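Local coordinates for protein Exo-arabinanase (Penicillium chrysogenum, PDB 3A72) that probably hydrolyses alpha-1,5-linked L-arabinan from chain ends, as an exo-acting glycosyl hydrolase, and binds arabinobiose in this crystal, at residues Lys160-Tyr165 against Met178-Thr183; Ser16-Pro21 against Tyr43-Pro48; Gly290-Asn295 against Tyr314-Arg319; Phe52-Ser57 against Leu100-Ser105. All blocks are in the same frame, centred on the assembly; numbering follows the deposited sequence.

Contact 1 (Lys160-Tyr165 against Met178-Thr183); sequences KLICYY and MVHQVT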
loop_
_atom_site.group_PDB
_atom_site.type_symbol
_atom_site.label_atom_id
_atom_site.label_comp_id
_atom_site.label_asym_id
_atom_site.label_seq_id
_atom_site.Cartn_x
_atom_site.Cartn_y
_atom_site.Cartn_z
ATOM N N LYS A 160 2.416 -17.085 -9.583
ATOM C CA LYS A 160 3.030 -16.883 -8.284
ATOM C C LYS A 160 2.488 -15.607 -7.649
ATOM O O LYS A 160 2.078 -14.684 -8.359
ATOM C CB LYS A 160 4.549 -16.726 -8.437
ATOM C CG LYS A 160 5.219 -17.949 -9.054
ATOM C CD LYS A 160 6.714 -17.688 -9.370
ATOM C CE LYS A 160 6.912 -16.838 -10.634
ATOM N NZ LYS A 160 8.414 -16.613 -10.808
ATOM N N LEU A 161 2.542 -15.579 -6.337
ATOM C CA LEU A 161 2.257 -14.367 -5.604
ATOM C C LEU A 161 3.549 -13.864 -4.931
ATOM O O LEU A 161 4.231 -14.663 -4.266
ATOM C CB LEU A 161 1.182 -14.562 -4.547
ATOM C CG LEU A 161 0.713 -13.322 -3.807
ATOM C CD1 LEU A 161 -0.050 -12.410 -4.737
ATOM C CD2 LEU A 161 -0.135 -13.665 -2.606
ATOM N N ILE A 162 3.829 -12.597 -5.155
ATOM C CA ILE A 162 4.945 -11.920 -4.560
ATOM C C ILE A 162 4.426 -11.014 -3.446
ATOM O O ILE A 162 3.462 -10.260 -3.646
ATOM C CB ILE A 162 5.724 -11.077 -5.587
ATOM C CG1 ILE A 162 6.149 -11.908 -6.808
ATOM C CG2 ILE A 162 6.907 -10.391 -4.979
ATOM C CD1 ILE A 162 6.522 -11.031 -8.016
ATOM N N CYS A 163 5.075 -11.066 -2.279
ATOM C CA CYS A 163 4.822 -10.105 -1.212
ATOM C C CYS A 163 6.106 -9.290 -0.992
ATOM O O CYS A 163 7.115 -9.826 -0.570
ATOM C CB CYS A 163 4.436 -10.786 0.088
ATOM S SG CYS A 163 4.024 -9.583 1.385
ATOM N N TYR A 164 6.021 -8.021 -1.364
ATOM C CA TYR A 164 7.076 -7.032 -1.064
ATOM C C TYR A 164 6.802 -6.455 0.302
ATOM O O TYR A 164 5.646 -6.195 0.646
ATOM C CB TYR A 164 7.062 -5.916 -2.087
ATOM C CG TYR A 164 7.176 -6.310 -3.552
ATOM C CD1 TYR A 164 8.395 -6.469 -4.179
ATOM C CD2 TYR A 164 5.999 -6.502 -4.313
ATOM C CE1 TYR A 164 8.463 -6.819 -5.517
ATOM C CE2 TYR A 164 6.067 -6.828 -5.640
ATOM C CZ TYR A 164 7.302 -6.995 -6.257
ATOM O OH TYR A 164 7.315 -7.305 -7.590
ATOM N N TYR A 165 7.850 -6.171 1.082
ATOM C CA TYR A 165 7.650 -5.568 2.416
ATOM C C TYR A 165 8.946 -4.936 2.850
ATOM O O TYR A 165 10.009 -5.102 2.254
ATOM C CB TYR A 165 7.086 -6.573 3.420
ATOM C CG TYR A 165 7.917 -7.814 3.668
ATOM C CD1 TYR A 165 8.811 -7.857 4.727
ATOM C CD2 TYR A 165 7.813 -8.953 2.874
ATOM C CE1 TYR A 165 9.562 -8.989 4.964
ATOM C CE2 TYR A 165 8.540 -10.076 3.119
ATOM C CZ TYR A 165 9.417 -10.098 4.156
ATOM O OH TYR A 165 10.184 -11.227 4.379
ATOM N N MET A 178 14.203 -3.156 1.925
ATOM C CA MET A 178 12.959 -3.722 1.426
ATOM C C MET A 178 13.292 -5.027 0.695
ATOM O O MET A 178 14.359 -5.156 0.044
ATOM C CB MET A 178 12.208 -2.787 0.507
ATOM C CG MET A 178 11.747 -1.528 1.257
ATOM S SD MET A 178 11.014 -0.273 0.189
ATOM C CE MET A 178 12.406 0.036 -0.872
ATOM N N VAL A 179 12.420 -5.971 0.823
ATOM C CA VAL A 179 12.587 -7.370 0.424
ATOM C C VAL A 179 11.322 -7.895 -0.192
ATOM O O VAL A 179 10.245 -7.257 -0.154
ATOM C CB VAL A 179 12.983 -8.232 1.652
ATOM C CG1 VAL A 179 14.200 -7.668 2.364
ATOM C CG2 VAL A 179 11.831 -8.382 2.595
ATOM N N HIS A 180 11.384 -9.143 -0.667
ATOM C CA HIS A 180 10.165 -9.854 -0.993
ATOM C C HIS A 180 10.344 -11.351 -0.727
ATOM O O HIS A 180 11.464 -11.862 -0.628
ATOM C CB HIS A 180 9.653 -9.639 -2.463
ATOM C CG HIS A 180 10.563 -10.235 -3.472
ATOM N ND1 HIS A 180 10.633 -11.486 -3.991
ATOM C CD2 HIS A 180 11.517 -9.520 -4.099
ATOM C CE1 HIS A 180 11.648 -11.512 -4.910
ATOM N NE2 HIS A 180 12.190 -10.294 -4.969
ATOM N N GLN A 181 9.211 -12.040 -0.668
ATOM C CA GLN A 181 9.138 -13.490 -0.744
ATOM C C GLN A 181 8.089 -13.854 -1.776
ATOM O O GLN A 181 7.150 -13.087 -2.048
ATOM C CB GLN A 181 8.846 -14.123 0.598
ATOM C CG GLN A 181 9.954 -13.912 1.620
ATOM C CD GLN A 181 9.658 -14.463 2.976
ATOM O OE1 GLN A 181 9.686 -15.747 3.197
ATOM N NE2 GLN A 181 9.374 -13.638 3.886
ATOM N N VAL A 182 8.232 -15.067 -2.337
ATOM C CA VAL A 182 7.366 -15.551 -3.407
ATOM C C VAL A 182 6.756 -16.874 -3.005
ATOM O O VAL A 182 7.386 -17.678 -2.311
ATOM C CB VAL A 182 8.151 -15.733 -4.714
ATOM C CG1 VAL A 182 7.238 -16.027 -5.859
ATOM C CG2 VAL A 182 8.984 -14.488 -4.935
ATOM N N THR A 183 5.539 -17.145 -3.475
ATOM C CA THR A 183 4.877 -18.393 -3.279
ATOM C C THR A 183 4.147 -18.819 -4.548
ATOM O O THR A 183 3.642 -17.992 -5.278
ATOM C CB THR A 183 3.879 -18.305 -2.085
ATOM O OG1 THR A 183 3.336 -19.568 -1.826
ATOM C CG2 THR A 183 2.819 -17.301 -2.351
#
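Tyr165 and Val179 bind each other twice through the backbone, and the tyrosine side chain then turns across the neighbouring strand. With CG between the backbone N and the carbonyl carbon (chi1 59°), the ring lies across Val179. From CG outward, Val179 CG2 reaches all six ring carbons, nearest at CE1 and CZ (both 3.3 Å) and so offset toward that rim. That methyl presses on one ring face, 19° off the normal, a CH-pi contact that suits a branched residue beside an electron-rich ring. Strands 160-167 and 177-183 form a hairpin, the two middle strands of a four-stranded antiparallel blade of the six-bladed beta-propeller. Near the tip of the tyrosine, CE2 also meets Gln181 NE2 at 3.7 Å, and OH accepts a bent bond (134°) from the same Gln181 NE2 at 2.6 Å; Arg169 adds a weak bond to this oxygen. On the other sheet face, Tyr164 and His180 lie side by side, and Tyr164 CD1 is 3.8 Å from His180 CB. Tyr164 OH bonds to Pro245 O and His180 NE2 to Glu246 O, whereas the buried His180 ND1 has no partner in the model.

Contact 2 (Ser16-Pro21 against Tyr43-Pro48); sequences SDYIVP and YSPEPP
Tyr18 lays its ring on the backbone of Tyr43 and Ser44 where two surface loops of the six-bladed beta-propeller meet. Loop 16-21 leads from strand 6-10 into the innermost strand 23-30 of the next blade, and loop 43-48 joins strands 36-42 and 52-57 of that same blade. The tight part is built round Tyr43. Its carbonyl O takes the only hydrogen bond between the segments, from Ile19 N at 2.9 Å and nearly straight (166°), and Tyr43 CB comes to 3.2 Å from Ile19 O. Ser44 CA stands over the centre of the Tyr18 ring, 3.8 Å from the centroid, while Ser44 CB approaches the same face near CE1. A flat aromatic suits this place because it can cover a bare stretch of main chain. Pro45 packs closely too, its CD 3.8 Å from Tyr18 CD1 and its CG 3.5 Å from the backbone O of Asp17. Farther along, the Tyr43 ring carries Pro21 on one face: Pro21 CG is 3.7 Å from Tyr43 CE2. The cis peptide bond before Pro21 bends the chain here, and the rigid proline ring offers the aromatic a compact set of C-H groups. Tyr43 OH is hydrogen-bonded to Glu41 OE1, and the Tyr43 side chain lies about 4 Å from a bound arabinofuranose, so this packing borders the sugar site. The outer side is looser. Asp17 and Ile19 are exposed; Asp17 OD2 stays 4.2 Å from Pro45 CG, and Ile19 CD1 comes only to 4.4 Å from Pro45 CA.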
loop_
_atom_site.group_PDB
_atom_site.type_symbol
_atom_site.label_atom_id
_atom_site.label_comp_id
_atom_site.label_asym_id
_atom_site.label_seq_id
_atom_site.Cartn_x
_atom_site.Cartn_y
_atom_site.Cartn_z
ATOM N N SER A 16 -14.902 8.764 19.141
ATOM C CA SER A 16 -13.882 9.512 19.831
ATOM C C SER A 16 -13.082 8.658 20.802
ATOM O O SER A 16 -11.967 9.003 21.141
ATOM C CB SER A 16 -14.522 10.681 20.592
ATOM O OG SER A 16 -15.366 10.197 21.606
ATOM N N ASP A 17 -13.707 7.568 21.254
ATOM C CA ASP A 17 -13.028 6.671 22.171
ATOM C C ASP A 17 -12.057 5.673 21.483
ATOM O O ASP A 17 -11.360 4.916 22.163
ATOM C CB ASP A 17 -13.937 5.815 23.082
ATOM C CG ASP A 17 -14.721 4.681 22.479
ATOM O OD1 ASP A 17 -14.809 4.653 21.274
ATOM O OD2 ASP A 17 -15.301 3.851 23.200
ATOM N N TYR A 18 -11.957 5.678 20.167
ATOM C CA TYR A 18 -10.836 5.021 19.528
ATOM C C TYR A 18 -9.584 5.755 19.940
ATOM O O TYR A 18 -9.589 6.922 20.300
ATOM C CB TYR A 18 -11.015 4.996 18.006
ATOM C CG TYR A 18 -11.846 3.888 17.442
ATOM C CD1 TYR A 18 -12.826 3.233 18.133
ATOM C CD2 TYR A 18 -11.587 3.517 16.109
ATOM C CE1 TYR A 18 -13.574 2.211 17.562
ATOM C CE2 TYR A 18 -12.318 2.502 15.561
ATOM C CZ TYR A 18 -13.321 1.851 16.267
ATOM O OH TYR A 18 -14.025 0.809 15.677
ATOM N N ILE A 19 -8.445 5.041 19.871
ATOM C CA ILE A 19 -7.178 5.586 20.345
ATOM C C ILE A 19 -6.497 6.300 19.218
ATOM O O ILE A 19 -6.290 5.663 18.178
ATOM C CB ILE A 19 -6.328 4.405 20.875
ATOM C CG1 ILE A 19 -7.116 3.669 21.965
ATOM C CG2 ILE A 19 -5.016 4.889 21.368
ATOM C CD1 ILE A 19 -6.409 2.496 22.482
ATOM N N VAL A 20 -6.114 7.563 19.423
ATOM C CA VAL A 20 -5.386 8.340 18.401
ATOM C C VAL A 20 -4.254 7.492 17.845
ATOM O O VAL A 20 -3.499 6.910 18.641
ATOM C CB VAL A 20 -4.873 9.630 19.057
ATOM C CG1 VAL A 20 -3.827 10.344 18.203
ATOM C CG2 VAL A 20 -6.024 10.600 19.269
ATOM N N PRO A 21 -4.124 7.350 16.533
ATOM C CA PRO A 21 -4.755 8.142 15.483
ATOM C C PRO A 21 -6.153 7.721 15.074
ATOM O O PRO A 21 -6.746 8.390 14.222
ATOM C CB PRO A 21 -3.784 7.919 14.314
ATOM C CG PRO A 21 -3.310 6.509 14.486
ATOM C CD PRO A 21 -3.084 6.431 15.987
ATOM N N TYR A 43 -8.082 1.562 15.212
ATOM C CA TYR A 43 -7.499 1.643 16.580
ATOM C C TYR A 43 -8.602 1.638 17.639
ATOM O O TYR A 43 -8.782 2.547 18.427
ATOM C CB TYR A 43 -6.604 2.858 16.696
ATOM C CG TYR A 43 -5.356 2.821 15.849
ATOM C CD1 TYR A 43 -4.127 2.567 16.427
ATOM C CD2 TYR A 43 -5.399 3.033 14.458
ATOM C CE1 TYR A 43 -2.952 2.519 15.688
ATOM C CE2 TYR A 43 -4.208 2.984 13.718
ATOM C CZ TYR A 43 -3.010 2.713 14.343
ATOM O OH TYR A 43 -1.828 2.663 13.643
ATOM N N SER A 44 -9.330 0.544 17.673
ATOM C CA SER A 44 -10.397 0.337 18.646
ATOM C C SER A 44 -9.760 0.018 20.002
ATOM O O SER A 44 -8.718 -0.596 20.110
ATOM C CB SER A 44 -11.346 -0.715 18.164
ATOM O OG SER A 44 -10.694 -1.966 17.922
ATOM N N PRO A 45 -10.466 0.392 21.098
ATOM C CA PRO A 45 -9.972 -0.003 22.417
ATOM C C PRO A 45 -10.037 -1.493 22.622
ATOM O O PRO A 45 -10.969 -2.176 22.169
ATOM C CB PRO A 45 -10.987 0.690 23.370
ATOM C CG PRO A 45 -11.893 1.476 22.592
ATOM C CD PRO A 45 -11.717 1.169 21.147
ATOM N N GLU A 46 -8.999 -2.057 23.274
ATOM C CA GLU A 46 -8.835 -3.474 23.471
ATOM C C GLU A 46 -8.913 -3.808 24.938
ATOM O O GLU A 46 -8.502 -2.980 25.782
ATOM C CB GLU A 46 -7.451 -3.902 22.947
ATOM C CG GLU A 46 -7.228 -3.631 21.459
ATOM C CD GLU A 46 -5.861 -4.071 21.032
ATOM O OE1 GLU A 46 -4.884 -3.393 21.442
ATOM O OE2 GLU A 46 -5.723 -5.098 20.314
ATOM N N PRO A 47 -9.355 -5.000 25.307
ATOM C CA PRO A 47 -9.890 -6.064 24.436
ATOM C C PRO A 47 -11.268 -5.707 23.917
ATOM O O PRO A 47 -11.980 -4.793 24.427
ATOM C CB PRO A 47 -9.989 -7.277 25.398
ATOM C CG PRO A 47 -10.212 -6.646 26.714
ATOM C CD PRO A 47 -9.372 -5.369 26.755
ATOM N N PRO A 48 -11.766 -6.408 22.926
ATOM C CA PRO A 48 -11.064 -7.482 22.237
ATOM C C PRO A 48 -10.023 -6.993 21.277
ATOM O O PRO A 48 -9.856 -5.782 21.059
ATOM C CB PRO A 48 -12.193 -8.158 21.414
ATOM C CG PRO A 48 -13.169 -7.077 21.190
ATOM C CD PRO A 48 -13.131 -6.202 22.405
#

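Contact 3 (Gly290-Asn295 against Tyr314-Arg319); sequences GTLFIN and YTRALR
Arg316 makes every polar link between these segments, giving its guanidinium edge to the backbone carbonyls of Gly290 and Thr291. NH1 donates to Gly290 O at 2.9 Å with an angle of 155°, and that oxygen lies almost in the guanidinium plane although the donor is tilted from the carbonyl plane. NH2 adds two weak bonds, one to the same Gly290 O at 3.1 Å and one to Thr291 O at 2.9 Å. The bend at chi3 (67°) turns the planar end so that both terminal nitrogens face the loop. Arg316 NE is hydrogen-bonded to Ser285 OG, and Glu311 O is a further partner of NH1, which together should fix the rotation of the group. Arginine suits this buried spot because its several N-H groups can serve carbonyls of differing direction. The segments come from successive blades of the beta-propeller: 292-295 is the third strand of one, and 317-320 lies innermost in the next. The apolar packing joins Leu292 CD2 to Leu318 CD2 at 3.9 Å, the two leucines running past each other in opposite directions. Separately, the same Leu292 methyl lies obliquely 3.6 Å from Arg316 NH2. Two residues before Arg316, Tyr314 belongs to the glycan pocket and touches the bound arabinofuranose.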
loop_
_atom_site.group_PDB
_atom_site.type_symbol
_atom_site.label_atom_id
_atom_site.label_comp_id
_atom_site.label_asym_id
_atom_site.label_seq_id
_atom_site.Cartn_x
_atom_site.Cartn_y
_atom_site.Cartn_z
ATOM N N GLY A 290 -0.800 17.128 -0.735
ATOM C CA GLY A 290 -2.167 16.894 -1.138
ATOM C C GLY A 290 -2.393 16.736 -2.633
ATOM O O GLY A 290 -3.365 16.097 -3.047
ATOM N N THR A 291 -1.506 17.294 -3.432
ATOM C CA THR A 291 -1.504 17.202 -4.878
ATOM C C THR A 291 -1.165 15.790 -5.322
ATOM O O THR A 291 -0.863 14.909 -4.517
ATOM C CB THR A 291 -0.499 18.232 -5.417
ATOM O OG1 THR A 291 0.699 17.964 -4.729
ATOM C CG2 THR A 291 -0.956 19.653 -5.194
ATOM N N LEU A 292 -1.208 15.580 -6.635
ATOM C CA LEU A 292 -0.766 14.336 -7.256
ATOM C C LEU A 292 0.336 14.628 -8.241
ATOM O O LEU A 292 0.501 15.771 -8.712
ATOM C CB LEU A 292 -1.917 13.602 -7.956
ATOM C CG LEU A 292 -3.003 13.060 -7.004
ATOM C CD1 LEU A 292 -4.238 12.696 -7.835
ATOM C CD2 LEU A 292 -2.535 11.861 -6.222
ATOM N N PHE A 293 1.098 13.596 -8.616
ATOM C CA PHE A 293 2.229 13.698 -9.519
ATOM C C PHE A 293 2.013 12.723 -10.660
ATOM O O PHE A 293 1.814 11.539 -10.404
ATOM C CB PHE A 293 3.543 13.434 -8.761
ATOM C CG PHE A 293 3.647 14.295 -7.538
ATOM C CD1 PHE A 293 4.068 15.633 -7.667
ATOM C CD2 PHE A 293 3.264 13.836 -6.303
ATOM C CE1 PHE A 293 4.040 16.460 -6.557
ATOM C CE2 PHE A 293 3.254 14.672 -5.216
ATOM C CZ PHE A 293 3.666 15.972 -5.333
ATOM N N ILE A 294 2.043 13.213 -11.897
ATOM C CA ILE A 294 1.760 12.356 -13.020
ATOM C C ILE A 294 2.914 12.299 -13.996
ATOM O O ILE A 294 3.739 13.217 -14.115
ATOM C CB ILE A 294 0.433 12.764 -13.714
ATOM C CG1 ILE A 294 0.527 14.114 -14.480
ATOM C CG2 ILE A 294 -0.691 12.775 -12.700
ATOM C CD1 ILE A 294 -0.693 14.410 -15.327
ATOM N N ASN A 295 2.927 11.215 -14.794
ATOM C CA ASN A 295 3.995 11.026 -15.783
ATOM C C ASN A 295 3.427 10.252 -16.966
ATOM O O ASN A 295 2.953 9.087 -16.803
ATOM C CB ASN A 295 5.170 10.297 -15.162
ATOM C CG ASN A 295 6.375 10.323 -16.044
ATOM O OD1 ASN A 295 6.345 9.755 -17.151
ATOM N ND2 ASN A 295 7.459 10.904 -15.595
ATOM N N TYR A 314 -1.267 9.997 5.314
ATOM C CA TYR A 314 -0.218 9.003 5.365
ATOM C C TYR A 314 -0.567 7.796 4.480
ATOM O O TYR A 314 -1.673 7.239 4.564
ATOM C CB TYR A 314 -0.066 8.523 6.786
ATOM C CG TYR A 314 1.059 7.522 7.041
ATOM C CD1 TYR A 314 2.376 7.838 6.781
ATOM C CD2 TYR A 314 0.765 6.290 7.545
ATOM C CE1 TYR A 314 3.392 6.954 6.988
ATOM C CE2 TYR A 314 1.775 5.387 7.839
ATOM C CZ TYR A 314 3.090 5.726 7.569
ATOM O OH TYR A 314 4.105 4.855 7.900
ATOM N N THR A 315 0.404 7.410 3.619
ATOM C CA THR A 315 0.231 6.352 2.629
ATOM C C THR A 315 -1.140 6.376 1.932
ATOM O O THR A 315 -1.792 5.370 1.698
ATOM C CB THR A 315 0.618 4.972 3.228
ATOM O OG1 THR A 315 0.816 4.047 2.117
ATOM C CG2 THR A 315 -0.331 4.360 4.195
ATOM N N ARG A 316 -1.543 7.599 1.563
ATOM C CA ARG A 316 -2.776 7.809 0.821
ATOM C C ARG A 316 -2.805 6.890 -0.380
ATOM O O ARG A 316 -1.831 6.797 -1.125
ATOM C CB ARG A 316 -2.884 9.293 0.443
ATOM C CG ARG A 316 -4.210 9.685 -0.162
ATOM C CD ARG A 316 -4.321 11.179 -0.388
ATOM N NE ARG A 316 -3.382 11.589 -1.428
ATOM C CZ ARG A 316 -3.343 12.803 -1.951
ATOM N NH1 ARG A 316 -4.231 13.730 -1.606
ATOM N NH2 ARG A 316 -2.422 13.122 -2.871
ATOM N N ALA A 317 -3.933 6.197 -0.557
ATOM C CA ALA A 317 -4.042 5.096 -1.511
ATOM C C ALA A 317 -4.741 5.547 -2.765
ATOM O O ALA A 317 -5.732 6.283 -2.749
ATOM C CB ALA A 317 -4.784 3.929 -0.887
ATOM N N LEU A 318 -4.233 5.108 -3.921
ATOM C CA LEU A 318 -4.779 5.420 -5.231
ATOM C C LEU A 318 -5.288 4.135 -5.882
ATOM O O LEU A 318 -4.702 3.055 -5.718
ATOM C CB LEU A 318 -3.706 6.003 -6.148
ATOM C CG LEU A 318 -2.981 7.250 -5.658
ATOM C CD1 LEU A 318 -1.935 7.682 -6.666
ATOM C CD2 LEU A 318 -3.976 8.365 -5.380
ATOM N N ARG A 319 -6.308 4.258 -6.726
ATOM C CA ARG A 319 -6.761 3.134 -7.541
ATOM C C ARG A 319 -7.391 3.676 -8.831
ATOM O O ARG A 319 -8.295 4.491 -8.792
ATOM C CB ARG A 319 -7.717 2.238 -6.820
ATOM C CG ARG A 319 -8.104 1.028 -7.641
ATOM C CD ARG A 319 -8.768 -0.077 -6.843
ATOM N NE ARG A 319 -7.825 -0.650 -5.888
ATOM C CZ ARG A 319 -6.831 -1.499 -6.208
ATOM N NH1 ARG A 319 -6.664 -1.918 -7.432
ATOM N NH2 ARG A 319 -6.036 -1.893 -5.254
#

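Contact 4 (Phe52-Ser57 against Leu100-Ser105); sequences FPIYRS and LLLAGS
Phe52 meets Leu102 at ring atom CD2, with Leu102 CD2 at 3.7 Å from Phe52 CD2 and Leu102 CD1 at 3.9 Å from the same atom. The two methyls thus grip one ring carbon. The side chains cross at a slant; the leucine's CG lies opposite its backbone N (chi1 179°), and a chi2 of 143°, away from a staggered value, turns both methyls to Phe52. Farther round the ring, Phe52 CE2 is 4.0 Å from Gly104 CA; a CB here would point at the ring and collide with CE2, so glycine lets the aromatic come this close. Beyond it, Ser105 N sits near the ring plane at the CZ end. Ile54, two residues on and on the same side of its strand, brings CD1 to 4.3 Å from Leu102 CD1, so one leucine serves two partners.

The next shell explains the spacing. Strand 52-57 is the third of one four-stranded propeller blade and strand 100-106 the second of the following blade, and their segment axes pass 10.6 Å apart at 148°, a distance for side chains to fill. Backbone bonds from Phe52 to Val70 and from Ile54 to Ile67 and Ser68 hold the first strand in its sheet, while Thr39 touches Phe52 and Leu37 touches Leu100. All five touching residues are buried. With only carbon contacts joining the side chains, the blades are held here by shape fit and exclusion of water, not by directed bonds.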
loop_
_atom_site.group_PDB
_atom_site.type_symbol
_atom_site.label_atom_id
_atom_site.label_comp_id
_atom_site.label_asym_id
_atom_site.label_seq_id
_atom_site.Cartn_x
_atom_site.Cartn_y
_atom_site.Cartn_z
ATOM N N PHE A 52 -9.208 -5.733 11.132
ATOM C CA PHE A 52 -9.327 -4.903 9.934
ATOM C C PHE A 52 -10.771 -4.907 9.415
ATOM O O PHE A 52 -11.266 -5.952 9.019
ATOM C CB PHE A 52 -8.393 -5.348 8.839
ATOM C CG PHE A 52 -6.919 -5.219 9.149
ATOM C CD1 PHE A 52 -6.381 -4.036 9.665
ATOM C CD2 PHE A 52 -6.059 -6.281 8.899
ATOM C CE1 PHE A 52 -5.013 -3.948 9.931
ATOM C CE2 PHE A 52 -4.708 -6.177 9.132
ATOM C CZ PHE A 52 -4.191 -5.006 9.657
ATOM N N PRO A 53 -11.445 -3.762 9.429
ATOM C CA PRO A 53 -12.815 -3.692 8.910
ATOM C C PRO A 53 -12.784 -3.711 7.391
ATOM O O PRO A 53 -11.869 -3.201 6.797
ATOM C CB PRO A 53 -13.332 -2.357 9.419
ATOM C CG PRO A 53 -12.110 -1.527 9.585
ATOM C CD PRO A 53 -10.983 -2.465 9.954
ATOM N N ILE A 54 -13.856 -4.273 6.808
ATOM C CA ILE A 54 -13.992 -4.312 5.344
ATOM C C ILE A 54 -15.267 -3.590 5.000
ATOM O O ILE A 54 -16.364 -4.067 5.354
ATOM C CB ILE A 54 -13.991 -5.743 4.825
ATOM C CG1 ILE A 54 -12.792 -6.558 5.253
ATOM C CG2 ILE A 54 -14.142 -5.753 3.304
ATOM C CD1 ILE A 54 -11.470 -6.075 4.742
ATOM N N TYR A 55 -15.156 -2.437 4.339
ATOM C CA TYR A 55 -16.295 -1.630 3.916
ATOM C C TYR A 55 -16.409 -1.724 2.414
ATOM O O TYR A 55 -15.424 -1.693 1.690
ATOM C CB TYR A 55 -16.143 -0.179 4.348
ATOM C CG TYR A 55 -16.573 0.124 5.780
ATOM C CD1 TYR A 55 -16.085 -0.590 6.856
ATOM C CD2 TYR A 55 -17.414 1.186 6.043
ATOM C CE1 TYR A 55 -16.452 -0.288 8.122
ATOM C CE2 TYR A 55 -17.793 1.505 7.337
ATOM C CZ TYR A 55 -17.318 0.768 8.390
ATOM O OH TYR A 55 -17.723 1.091 9.647
ATOM N N ARG A 56 -17.647 -1.802 1.910
ATOM C CA ARG A 56 -17.928 -1.941 0.487
ATOM C C ARG A 56 -18.750 -0.780 -0.033
ATOM O O ARG A 56 -19.638 -0.279 0.662
ATOM C CB ARG A 56 -18.739 -3.217 0.237
ATOM C CG ARG A 56 -19.100 -3.450 -1.222
ATOM C CD ARG A 56 -19.572 -4.858 -1.460
ATOM N NE ARG A 56 -20.839 -5.138 -0.801
ATOM C CZ ARG A 56 -21.341 -6.330 -0.582
ATOM N NH1 ARG A 56 -20.648 -7.394 -0.908
ATOM N NH2 ARG A 56 -22.566 -6.400 -0.008
ATOM N N SER A 57 -18.476 -0.387 -1.266
ATOM C CA SER A 57 -19.332 0.507 -2.041
ATOM C C SER A 57 -19.736 -0.171 -3.318
ATOM O O SER A 57 -18.870 -0.663 -4.068
ATOM C CB SER A 57 -18.629 1.838 -2.348
ATOM O OG SER A 57 -19.471 2.635 -3.189
ATOM N N LEU A 100 -9.996 -13.308 -2.854
ATOM C CA LEU A 100 -9.680 -12.031 -2.282
ATOM C C LEU A 100 -8.753 -12.235 -1.098
ATOM O O LEU A 100 -9.108 -12.963 -0.165
ATOM C CB LEU A 100 -10.936 -11.295 -1.869
ATOM C CG LEU A 100 -10.692 -9.923 -1.208
ATOM C CD1 LEU A 100 -10.074 -8.901 -2.154
ATOM C CD2 LEU A 100 -12.018 -9.414 -0.642
ATOM N N LEU A 101 -7.587 -11.629 -1.134
ATOM C CA LEU A 101 -6.590 -11.764 -0.098
ATOM C C LEU A 101 -6.495 -10.486 0.737
ATOM O O LEU A 101 -6.669 -9.374 0.238
ATOM C CB LEU A 101 -5.222 -12.069 -0.684
ATOM C CG LEU A 101 -5.170 -13.305 -1.573
ATOM C CD1 LEU A 101 -3.796 -13.464 -2.200
ATOM C CD2 LEU A 101 -5.546 -14.550 -0.759
ATOM N N LEU A 102 -6.163 -10.683 1.998
ATOM C CA LEU A 102 -5.729 -9.597 2.873
ATOM C C LEU A 102 -4.407 -10.032 3.488
ATOM O O LEU A 102 -4.349 -11.114 4.127
ATOM C CB LEU A 102 -6.738 -9.213 3.954
ATOM C CG LEU A 102 -6.254 -8.084 4.869
ATOM C CD1 LEU A 102 -7.350 -7.151 5.276
ATOM C CD2 LEU A 102 -5.559 -8.609 6.121
ATOM N N ALA A 103 -3.372 -9.219 3.337
ATOM C CA ALA A 103 -2.163 -9.346 4.127
ATOM C C ALA A 103 -2.151 -8.222 5.150
ATOM O O ALA A 103 -2.639 -7.123 4.888
ATOM C CB ALA A 103 -0.925 -9.298 3.279
ATOM N N GLY A 104 -1.552 -8.436 6.315
ATOM C CA GLY A 104 -1.429 -7.388 7.286
ATOM C C GLY A 104 -0.692 -7.874 8.500
ATOM O O GLY A 104 -0.406 -9.093 8.591
ATOM N N SER A 105 -0.361 -6.987 9.437
ATOM C CA SER A 105 0.529 -7.349 10.510
ATOM C C SER A 105 -0.215 -7.556 11.820
ATOM O O SER A 105 -0.880 -6.655 12.359
ATOM C CB SER A 105 1.614 -6.294 10.650
ATOM O OG SER A 105 2.616 -6.782 11.526
#

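The four contacts follow one another along the chain in the order 2, 4, 1, 3 and sample the ring of six propeller blades. Contact 1 stays within a single blade, contact 2 joins surface loops, and contacts 3 and 4 pack neighbouring blades together. Contacts 1 and 3 lie on opposite sides of the chain's centre, their centres about 23 Å apart. Contacts 2 and 4 adjoin in sequence and share a blade, with centres about 18 Å apart. Contact 4 touches contact 1 where Leu101 CD1 meets Leu161 CD2 at 3.7 Å. Strand 317-320 of contact 3 belongs to the blade that strand 6-10 completes, closing the ring around the arabinobiose site.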